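Local coordinates for protein shikimate kinase (Bacteroides thetaiotaomicron, PDB 3VAA) that probably transfers a phosphate from ATP to the 3-hydroxyl of shikimate, a magnesium-dependent step on the pathway to chorismate and the aromatic amino acids, at residues R27-G32 with E113-T118; I54-Y59 with I99-G104; F80-R85 with C107-M112. All blocks are in the same frame, centred on the assembly; numbering follows the deposited sequence.

Interaction 1: R27-G32 with E113-T118; sequences RIFLTG and EFMNRT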
loop_
_atom_site.group_PDB
_atom_site.type_symbol
_atom_site.label_atom_id
_atom_site.label_comp_id
_atom_site.label_asym_id
_atom_site.label_seq_id
_atom_site.Cartn_x
_atom_site.Cartn_y
_atom_site.Cartn_z
ATOM N N ARG A 27 -2.412 15.477 -1.551
ATOM C CA ARG A 27 -3.015 14.192 -1.951
ATOM C C ARG A 27 -1.873 13.209 -2.213
ATOM O O ARG A 27 -1.149 13.310 -3.221
ATOM C CB ARG A 27 -3.933 14.308 -3.167
ATOM C CG ARG A 27 -4.629 12.980 -3.571
ATOM C CD ARG A 27 -5.371 13.163 -4.866
ATOM N NE ARG A 27 -6.458 14.103 -4.713
ATOM C CZ ARG A 27 -6.805 15.044 -5.587
ATOM N NH1 ARG A 27 -6.127 15.259 -6.711
ATOM N NH2 ARG A 27 -7.846 15.807 -5.312
ATOM N N ILE A 28 -1.703 12.272 -1.282
ATOM C CA ILE A 28 -0.633 11.283 -1.348
ATOM C C ILE A 28 -1.174 9.871 -1.522
ATOM O O ILE A 28 -2.161 9.495 -0.881
ATOM C CB ILE A 28 0.194 11.281 0.004
ATOM C CG1 ILE A 28 0.617 12.691 0.412
ATOM C CG2 ILE A 28 1.402 10.333 -0.095
ATOM C CD1 ILE A 28 1.474 13.376 -0.563
ATOM N N PHE A 29 -0.552 9.091 -2.407
ATOM C CA PHE A 29 -0.927 7.680 -2.588
ATOM C C PHE A 29 0.267 6.831 -2.138
ATOM O O PHE A 29 1.376 7.069 -2.571
ATOM C CB PHE A 29 -1.204 7.334 -4.042
ATOM C CG PHE A 29 -2.397 8.004 -4.622
ATOM C CD1 PHE A 29 -3.657 7.508 -4.389
ATOM C CD2 PHE A 29 -2.251 9.113 -5.463
ATOM C CE1 PHE A 29 -4.754 8.105 -4.946
ATOM C CE2 PHE A 29 -3.354 9.724 -6.027
ATOM C CZ PHE A 29 -4.600 9.238 -5.758
ATOM N N LEU A 30 0.018 5.841 -1.285
ATOM C CA LEU A 30 1.070 4.928 -0.853
ATOM C C LEU A 30 0.816 3.579 -1.505
ATOM O O LEU A 30 -0.322 3.064 -1.516
ATOM C CB LEU A 30 1.113 4.795 0.674
ATOM C CG LEU A 30 1.240 6.112 1.449
ATOM C CD1 LEU A 30 1.173 5.868 2.964
ATOM C CD2 LEU A 30 2.490 6.890 1.089
ATOM N N THR A 31 1.887 3.014 -2.058
ATOM C CA THR A 31 1.843 1.757 -2.754
ATOM C C THR A 31 2.962 0.848 -2.238
ATOM O O THR A 31 3.969 1.318 -1.682
ATOM C CB THR A 31 2.019 1.939 -4.279
ATOM O OG1 THR A 31 3.333 2.420 -4.563
ATOM C CG2 THR A 31 0.951 2.924 -4.871
ATOM N N GLY A 32 2.802 -0.446 -2.453
ATOM C CA GLY A 32 3.808 -1.406 -2.022
ATOM C C GLY A 32 3.168 -2.705 -1.595
ATOM O O GLY A 32 1.947 -2.834 -1.575
ATOM N N GLU A 113 -0.480 5.014 -13.380
ATOM C CA GLU A 113 -0.374 6.226 -14.169
ATOM C C GLU A 113 -1.386 7.256 -13.644
ATOM O O GLU A 113 -1.088 8.455 -13.550
ATOM C CB GLU A 113 -0.602 5.881 -15.637
ATOM C CG GLU A 113 -0.639 7.028 -16.600
ATOM C CD GLU A 113 -1.051 6.561 -17.992
ATOM O OE1 GLU A 113 -0.181 6.079 -18.746
ATOM O OE2 GLU A 113 -2.250 6.678 -18.328
ATOM N N PHE A 114 -2.571 6.775 -13.271
ATOM C CA PHE A 114 -3.625 7.634 -12.752
ATOM C C PHE A 114 -3.254 8.251 -11.413
ATOM O O PHE A 114 -3.392 9.471 -11.207
ATOM C CB PHE A 114 -4.942 6.867 -12.705
ATOM C CG PHE A 114 -6.059 7.628 -12.063
ATOM C CD1 PHE A 114 -6.718 8.631 -12.759
ATOM C CD2 PHE A 114 -6.463 7.323 -10.783
ATOM C CE1 PHE A 114 -7.756 9.346 -12.154
ATOM C CE2 PHE A 114 -7.498 8.012 -10.164
ATOM C CZ PHE A 114 -8.154 9.022 -10.862
ATOM N N MET A 115 -2.726 7.435 -10.513
ATOM C CA MET A 115 -2.256 7.935 -9.238
ATOM C C MET A 115 -1.125 8.964 -9.467
ATOM O O MET A 115 -1.123 10.025 -8.844
ATOM C CB MET A 115 -1.778 6.783 -8.354
ATOM C CG MET A 115 -2.921 6.004 -7.748
ATOM S SD MET A 115 -2.413 4.766 -6.549
ATOM C CE MET A 115 -1.867 3.429 -7.582
ATOM N N ASN A 116 -0.190 8.663 -10.371
ATOM C CA ASN A 116 0.888 9.610 -10.654
ATOM C C ASN A 116 0.360 10.989 -11.099
ATOM O O ASN A 116 0.883 12.016 -10.676
ATOM C CB ASN A 116 1.887 9.041 -11.687
ATOM C CG ASN A 116 2.948 8.132 -11.056
ATOM O OD1 ASN A 116 3.356 8.339 -9.915
ATOM N ND2 ASN A 116 3.456 7.186 -11.835
ATOM N N ARG A 117 -0.673 11.000 -11.935
ATOM C CA ARG A 117 -1.262 12.249 -12.442
ATOM C C ARG A 117 -2.083 13.018 -11.420
ATOM O O ARG A 117 -2.177 14.244 -11.508
ATOM C CB ARG A 117 -2.199 11.990 -13.624
ATOM C CG ARG A 117 -1.564 11.413 -14.862
ATOM C CD ARG A 117 -2.492 11.597 -16.083
ATOM N NE ARG A 117 -3.838 11.057 -15.883
ATOM C CZ ARG A 117 -4.218 9.817 -16.189
ATOM N NH1 ARG A 117 -3.355 8.946 -16.705
ATOM N NH2 ARG A 117 -5.471 9.439 -15.966
ATOM N N THR A 118 -2.682 12.322 -10.462
ATOM C CA THR A 118 -3.597 12.969 -9.511
ATOM C C THR A 118 -3.046 13.278 -8.117
ATOM O O THR A 118 -3.644 14.071 -7.398
ATOM C CB THR A 118 -4.903 12.182 -9.353
ATOM O OG1 THR A 118 -4.629 10.859 -8.869
ATOM C CG2 THR A 118 -5.634 12.090 -10.700
#
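Met-115 lies over one face of the Phe-29 ring, where helix 111-118 packs on the central strand of the parallel sheet. This is the alpha/beta core of a P-loop kinase fold. Strand 27-31 and helix segment 113-118 run roughly antiparallel, at 151°, and their axes come within 8.7 Å. Met-115 CG sits 3.7 Å from the Phe-29 ring centroid, almost on the ring normal, a CH-pi contact. With CG anti to the carbonyl carbon (chi1 -76°), Met-115 lays its chain across the ring. SD then lies obliquely to the same ring, 4.2 Å from the Phe-29 centroid, as a Met-aromatic contact. The Met-115 methyl CE goes on to meet Thr-31 CG2 tip to tip, at 3.9 Å. Thr-31 OG1 is turned elsewhere and bonds to Val-122 O of the neighbouring strand. One turn later, Thr-118 OG1 comes to the Phe-29 ring obliquely, 3.3 Å from its CE2. That hydroxyl donates back to Phe-114 O, which also accepts from Thr-118 N. Leu-88 of helix 68-91 touches both Phe-29 and Met-115. The last link is polar: Arg-27 NH1 donates to Thr-118 O at 2.8 Å, with the oxygen close to the guanidinium plane and an N-H...O angle of 166°.

Interaction 2: I54-Y59 with I99-G104; sequences IDLDWY and ISTGGG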
loop_
_atom_site.group_PDB
_atom_site.type_symbol
_atom_site.label_atom_id
_atom_site.label_comp_id
_atom_site.label_asym_id
_atom_site.label_seq_id
_atom_site.Cartn_x
_atom_site.Cartn_y
_atom_site.Cartn_z
ATOM N N ILE A 54 -6.831 7.363 4.601
ATOM C CA ILE A 54 -7.823 6.472 4.008
ATOM C C ILE A 54 -7.145 5.215 3.433
ATOM O O ILE A 54 -6.256 5.318 2.594
ATOM C CB ILE A 54 -8.601 7.185 2.868
ATOM C CG1 ILE A 54 -9.338 8.410 3.419
ATOM C CG2 ILE A 54 -9.603 6.215 2.189
ATOM C CD1 ILE A 54 -10.119 9.161 2.373
ATOM N N ASP A 55 -7.570 4.042 3.891
ATOM C CA ASP A 55 -7.106 2.755 3.350
ATOM C C ASP A 55 -8.143 2.376 2.279
ATOM O O ASP A 55 -9.325 2.251 2.569
ATOM C CB ASP A 55 -7.061 1.718 4.465
ATOM C CG ASP A 55 -6.700 0.318 3.996
ATOM O OD1 ASP A 55 -6.720 0.026 2.796
ATOM O OD2 ASP A 55 -6.397 -0.515 4.867
ATOM N N LEU A 56 -7.715 2.238 1.037
ATOM C CA LEU A 56 -8.658 1.927 -0.046
ATOM C C LEU A 56 -9.489 0.672 0.205
ATOM O O LEU A 56 -10.675 0.651 -0.112
ATOM C CB LEU A 56 -7.930 1.825 -1.386
ATOM C CG LEU A 56 -8.798 1.649 -2.648
ATOM C CD1 LEU A 56 -9.877 2.697 -2.721
ATOM C CD2 LEU A 56 -7.891 1.682 -3.902
ATOM N N ASP A 57 -8.883 -0.369 0.764
ATOM C CA ASP A 57 -9.648 -1.583 1.083
ATOM C C ASP A 57 -10.774 -1.299 2.057
ATOM O O ASP A 57 -11.880 -1.864 1.924
ATOM C CB ASP A 57 -8.754 -2.676 1.628
ATOM C CG ASP A 57 -7.902 -3.334 0.561
ATOM O OD1 ASP A 57 -8.096 -3.067 -0.647
ATOM O OD2 ASP A 57 -7.046 -4.163 0.947
ATOM N N TRP A 58 -10.506 -0.445 3.047
ATOM C CA TRP A 58 -11.552 -0.056 4.005
ATOM C C TRP A 58 -12.648 0.701 3.268
ATOM O O TRP A 58 -13.847 0.466 3.492
ATOM C CB TRP A 58 -10.967 0.800 5.144
ATOM C CG TRP A 58 -11.992 1.456 6.035
ATOM C CD1 TRP A 58 -12.577 0.920 7.140
ATOM C CD2 TRP A 58 -12.544 2.778 5.887
ATOM N NE1 TRP A 58 -13.470 1.819 7.689
ATOM C CE2 TRP A 58 -13.465 2.966 6.941
ATOM C CE3 TRP A 58 -12.350 3.817 4.962
ATOM C CZ2 TRP A 58 -14.190 4.155 7.105
ATOM C CZ3 TRP A 58 -13.077 4.996 5.117
ATOM C CH2 TRP A 58 -13.986 5.153 6.188
ATOM N N TYR A 59 -12.238 1.607 2.377
ATOM C CA TYR A 59 -13.201 2.414 1.619
ATOM C C TYR A 59 -14.128 1.518 0.774
ATOM O O TYR A 59 -15.356 1.707 0.723
ATOM C CB TYR A 59 -12.453 3.433 0.765
ATOM C CG TYR A 59 -13.348 4.374 0.030
ATOM C CD1 TYR A 59 -13.818 5.525 0.638
ATOM C CD2 TYR A 59 -13.743 4.117 -1.285
ATOM C CE1 TYR A 59 -14.657 6.393 -0.036
ATOM C CE2 TYR A 59 -14.563 4.983 -1.962
ATOM C CZ TYR A 59 -15.031 6.121 -1.326
ATOM O OH TYR A 59 -15.866 7.006 -1.986
ATOM N N ILE A 99 -3.660 8.377 1.163
ATOM C CA ILE A 99 -4.384 7.209 0.707
ATOM C C ILE A 99 -3.486 5.994 0.532
ATOM O O ILE A 99 -2.526 6.029 -0.206
ATOM C CB ILE A 99 -5.066 7.481 -0.656
ATOM C CG1 ILE A 99 -6.037 8.656 -0.532
ATOM C CG2 ILE A 99 -5.761 6.194 -1.148
ATOM C CD1 ILE A 99 -6.544 9.234 -1.836
ATOM N N SER A 100 -3.809 4.922 1.233
ATOM C CA SER A 100 -3.090 3.669 1.094
ATOM C C SER A 100 -3.860 2.759 0.123
ATOM O O SER A 100 -5.098 2.713 0.140
ATOM C CB SER A 100 -2.941 2.981 2.430
ATOM O OG SER A 100 -2.327 1.733 2.233
ATOM N N THR A 101 -3.128 2.064 -0.735
ATOM C CA THR A 101 -3.726 1.187 -1.730
ATOM C C THR A 101 -3.342 -0.274 -1.452
ATOM O O THR A 101 -2.335 -0.545 -0.813
ATOM C CB THR A 101 -3.302 1.596 -3.172
ATOM O OG1 THR A 101 -1.881 1.491 -3.297
ATOM C CG2 THR A 101 -3.712 3.016 -3.455
ATOM N N GLY A 102 -4.170 -1.205 -1.906
ATOM C CA GLY A 102 -3.872 -2.629 -1.740
ATOM C C GLY A 102 -2.648 -2.979 -2.569
ATOM O O GLY A 102 -2.326 -2.306 -3.558
ATOM N N GLY A 103 -1.997 -4.065 -2.206
ATOM C CA GLY A 103 -0.770 -4.482 -2.874
ATOM C C GLY A 103 -0.881 -4.740 -4.354
ATOM O O GLY A 103 0.106 -4.608 -5.074
ATOM N N GLY A 104 -2.064 -5.130 -4.811
ATOM C CA GLY A 104 -2.274 -5.431 -6.216
ATOM C C GLY A 104 -2.773 -4.298 -7.059
ATOM O O GLY A 104 -2.670 -4.359 -8.293
HETATM O O HOH W 1 -6.899 -1.377 -2.632
#
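Ile-54 and Ile-99 lie side by side in parallel strands, their side chains on one face of the sheet. Asp-55 and Ser-100, the next pair, point to the other face. The side chains of each pair leave the sheet together without close contact, and the backbones carry the bonding. Ser-100 N donates to Ile-54 O at 2.8 Å, and Leu-56 N to Ser-100 O at 2.8 Å. Leu-56 points toward segment 99-104. Its CB rests 3.3 Å from Ser-100 O. With CG anti to the backbone N (chi1 -174°), it brings CD2 to Thr-101 CG2 at 4.4 Å. Met-87 of helix 68-91 also touches this leucine. Here edge strand 53-55 of the P-loop kinase sheet passes straight into helix 56-64. Asp-55 is the N-cap of that helix. A chi1 of 175° places its OD1 to accept from Asp-57 N, which meets it from above the carboxylate plane. Asp-57 and Gly-103 are predicted shikimate-binding residues, so the two segments, which draw apart beyond the strands, probably line part of the substrate pocket. A water bridges this gap: it donates to Asp-57 OD1 at 2.9 Å and accepts from Gly-102 N at 2.8 Å. Thr-101 CB points away from segment 54-59, and its OG1 bonds to Leu-30 O of the central strand.

Interaction 3: F80-R85 with C107-M112; sequences FRELER and CFYDNM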
loop_
_atom_site.group_PDB
_atom_site.type_symbol
_atom_site.label_atom_id
_atom_site.label_comp_id
_atom_site.label_asym_id
_atom_site.label_seq_id
_atom_site.Cartn_x
_atom_site.Cartn_y
_atom_site.Cartn_z
ATOM N N PHE A 80 -13.416 -7.883 -9.014
ATOM C CA PHE A 80 -12.887 -7.145 -7.882
ATOM C C PHE A 80 -11.939 -6.035 -8.333
ATOM O O PHE A 80 -11.976 -4.899 -7.800
ATOM C CB PHE A 80 -12.169 -8.035 -6.878
ATOM C CG PHE A 80 -11.595 -7.256 -5.744
ATOM C CD1 PHE A 80 -12.396 -6.876 -4.688
ATOM C CD2 PHE A 80 -10.281 -6.843 -5.763
ATOM C CE1 PHE A 80 -11.886 -6.127 -3.649
ATOM C CE2 PHE A 80 -9.758 -6.092 -4.719
ATOM C CZ PHE A 80 -10.569 -5.734 -3.664
ATOM N N ARG A 81 -11.076 -6.334 -9.304
ATOM C CA ARG A 81 -10.139 -5.307 -9.781
ATOM C C ARG A 81 -10.847 -4.119 -10.449
ATOM O O ARG A 81 -10.382 -2.982 -10.352
ATOM C CB ARG A 81 -9.073 -5.885 -10.690
ATOM C CG ARG A 81 -8.170 -6.907 -9.991
ATOM C CD ARG A 81 -7.430 -6.283 -8.828
ATOM N NE ARG A 81 -6.662 -7.299 -8.103
ATOM C CZ ARG A 81 -6.012 -7.095 -6.969
ATOM N NH1 ARG A 81 -5.984 -5.901 -6.389
ATOM N NH2 ARG A 81 -5.345 -8.099 -6.410
ATOM N N GLU A 82 -11.951 -4.392 -11.141
ATOM C CA GLU A 82 -12.764 -3.300 -11.730
ATOM C C GLU A 82 -13.330 -2.407 -10.613
ATOM O O GLU A 82 -13.256 -1.189 -10.679
ATOM C CB GLU A 82 -13.892 -3.882 -12.565
ATOM C CG GLU A 82 -14.793 -2.868 -13.249
ATOM C CD GLU A 82 -15.893 -3.584 -14.021
ATOM O OE1 GLU A 82 -15.633 -4.011 -15.151
ATOM O OE2 GLU A 82 -16.996 -3.697 -13.498
ATOM N N LEU A 83 -13.875 -3.011 -9.564
ATOM C CA LEU A 83 -14.442 -2.202 -8.495
ATOM C C LEU A 83 -13.361 -1.433 -7.738
ATOM O O LEU A 83 -13.570 -0.276 -7.346
ATOM C CB LEU A 83 -15.306 -3.046 -7.560
ATOM C CG LEU A 83 -14.842 -3.978 -6.510
ATOM C CD1 LEU A 83 -14.379 -3.236 -5.252
ATOM C CD2 LEU A 83 -16.077 -4.835 -6.204
ATOM N N GLU A 84 -12.191 -2.052 -7.559
ATOM C CA GLU A 84 -11.077 -1.379 -6.910
ATOM C C GLU A 84 -10.641 -0.141 -7.713
ATOM O O GLU A 84 -10.408 0.932 -7.160
ATOM C CB GLU A 84 -9.908 -2.346 -6.750
ATOM C CG GLU A 84 -8.649 -1.749 -6.145
ATOM C CD GLU A 84 -7.550 -2.766 -6.017
ATOM O OE1 GLU A 84 -7.198 -3.404 -7.053
ATOM O OE2 GLU A 84 -7.045 -2.938 -4.867
ATOM N N ARG A 85 -10.527 -0.302 -9.033
ATOM C CA ARG A 85 -10.220 0.807 -9.911
ATOM C C ARG A 85 -11.250 1.932 -9.762
ATOM O O ARG A 85 -10.914 3.096 -9.646
ATOM C CB ARG A 85 -10.193 0.289 -11.359
ATOM C CG ARG A 85 -9.938 1.321 -12.441
ATOM C CD ARG A 85 -11.217 2.024 -12.890
ATOM N NE ARG A 85 -10.973 2.918 -14.029
ATOM C CZ ARG A 85 -11.742 3.957 -14.359
ATOM N NH1 ARG A 85 -12.824 4.264 -13.645
ATOM N NH2 ARG A 85 -11.415 4.711 -15.386
ATOM N N CYS A 107 -1.102 -2.856 -10.301
ATOM C CA CYS A 107 -0.904 -3.743 -11.430
ATOM C C CYS A 107 -1.996 -3.743 -12.486
ATOM O O CYS A 107 -1.840 -4.407 -13.511
ATOM C CB CYS A 107 -0.778 -5.181 -10.940
ATOM S SG CYS A 107 0.525 -5.412 -9.751
ATOM N N PHE A 108 -3.081 -3.035 -12.246
ATOM C CA PHE A 108 -4.241 -3.114 -13.131
ATOM C C PHE A 108 -4.652 -1.792 -13.730
ATOM O O PHE A 108 -4.325 -0.714 -13.192
ATOM C CB PHE A 108 -5.390 -3.738 -12.355
ATOM C CG PHE A 108 -5.079 -5.110 -11.865
ATOM C CD1 PHE A 108 -5.171 -6.202 -12.719
ATOM C CD2 PHE A 108 -4.637 -5.301 -10.580
ATOM C CE1 PHE A 108 -4.853 -7.477 -12.271
ATOM C CE2 PHE A 108 -4.305 -6.565 -10.127
ATOM C CZ PHE A 108 -4.408 -7.644 -10.965
ATOM N N TYR A 109 -5.383 -1.886 -14.848
ATOM C CA TYR A 109 -5.867 -0.706 -15.579
ATOM C C TYR A 109 -4.719 0.278 -15.776
ATOM O O TYR A 109 -3.590 -0.157 -16.051
ATOM C CB TYR A 109 -7.078 -0.092 -14.844
ATOM C CG TYR A 109 -8.266 -1.035 -14.817
ATOM C CD1 TYR A 109 -9.165 -1.076 -15.882
ATOM C CD2 TYR A 109 -8.485 -1.892 -13.756
ATOM C CE1 TYR A 109 -10.237 -1.955 -15.881
ATOM C CE2 TYR A 109 -9.548 -2.788 -13.751
ATOM C CZ TYR A 109 -10.424 -2.806 -14.805
ATOM O OH TYR A 109 -11.484 -3.668 -14.810
ATOM N N ASP A 110 -4.989 1.586 -15.670
ATOM C CA ASP A 110 -3.928 2.602 -15.687
ATOM C C ASP A 110 -3.773 3.140 -14.255
ATOM O O ASP A 110 -3.418 4.303 -14.051
ATOM C CB ASP A 110 -4.301 3.763 -16.624
ATOM C CG ASP A 110 -5.615 4.447 -16.230
ATOM O OD1 ASP A 110 -6.415 3.847 -15.464
ATOM O OD2 ASP A 110 -5.853 5.588 -16.714
ATOM N N ASN A 111 -4.015 2.289 -13.262
ATOM C CA ASN A 111 -4.036 2.740 -11.857
ATOM C C ASN A 111 -2.788 3.502 -11.415
ATOM O O ASN A 111 -2.903 4.516 -10.734
ATOM C CB ASN A 111 -4.271 1.556 -10.920
ATOM C CG ASN A 111 -5.709 1.004 -10.971
ATOM O OD1 ASN A 111 -6.605 1.551 -11.626
ATOM N ND2 ASN A 111 -5.924 -0.109 -10.254
ATOM N N MET A 112 -1.607 3.010 -11.785
ATOM C CA MET A 112 -0.369 3.671 -11.361
ATOM C C MET A 112 -0.220 5.004 -12.077
ATOM O O MET A 112 0.090 6.013 -11.454
ATOM C CB MET A 112 0.863 2.797 -11.588
ATOM C CG MET A 112 2.188 3.424 -11.042
ATOM S SD MET A 112 2.151 3.830 -9.275
ATOM C CE MET A 112 1.383 2.393 -8.881
HETATM O O HOH W 2 -7.619 -2.362 -9.741
HETATM O O HOH W 3 -13.485 -3.797 -16.748
HETATM O O HOH W 4 -8.967 3.120 -16.035
#
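Arg-81 crosses one face of the Phe-108 ring, and this is the tight part of the contact. Its CD makes a CH-pi contact 3.7 Å from the Phe-108 centroid, and its NE comes to 3.2 Å from Phe-108 CE2. The guanidinium plane is 16° from the ring plane. A bend at chi2 (-61°) folds the arginine over the ring. Arg-81 NH1 donates to Glu-84 OE1 on its syn side at 2.9 Å, a salt bridge in the guanidinium plane that would help set the group's rotation. Water 2 links Arg-81 O and Glu-84 OE1 to Asn-111 ND2, which also bonds to Ala-105 O. The outer part is open to solvent and bridged by water. A type II' turn, Phe-108 to Asn-111, sets Tyr-109 against helix 68-91. Arg-85 CG lies over the Tyr-109 face, 4.1 Å from its centroid, and Tyr-109 OH abuts Glu-82 CB at 3.3 Å. Here one water joins Glu-82 OE1 to Tyr-109 OH, another Arg-85 NE to Asp-110 OD1. No direct hydrogen bond crosses between the segments. Arg-81 is a predicted shikimate-binding residue, near Arg-164. The Phe-108 face and Glu-84 would therefore be expected to hold its positive guanidinium in place for an anionic substrate.

How the interactions relate
From the N terminus, strand 27-31 comes first, and its contact with helix 111-118 in interaction 1 closes the longest loop. Interactions 2 and 3 both nest inside it. Strand 53-55 and the start of helix 56-64 follow, then helix 68-91, strand 97-100 and the loop into helix 111-118. Interaction 2 closes from 54-59 to 99-104. Interaction 3 runs from 80-85 to 107-112, so these two cross along the chain. Interactions 1 and 2 meet in the sheet, where Ile-28 and Leu-30 pair with Ile-99. Interactions 1 and 3 share helix 111-118. Gly-104 and Arg-81 touch where interactions 2 and 3 meet, among predicted substrate-binding residues.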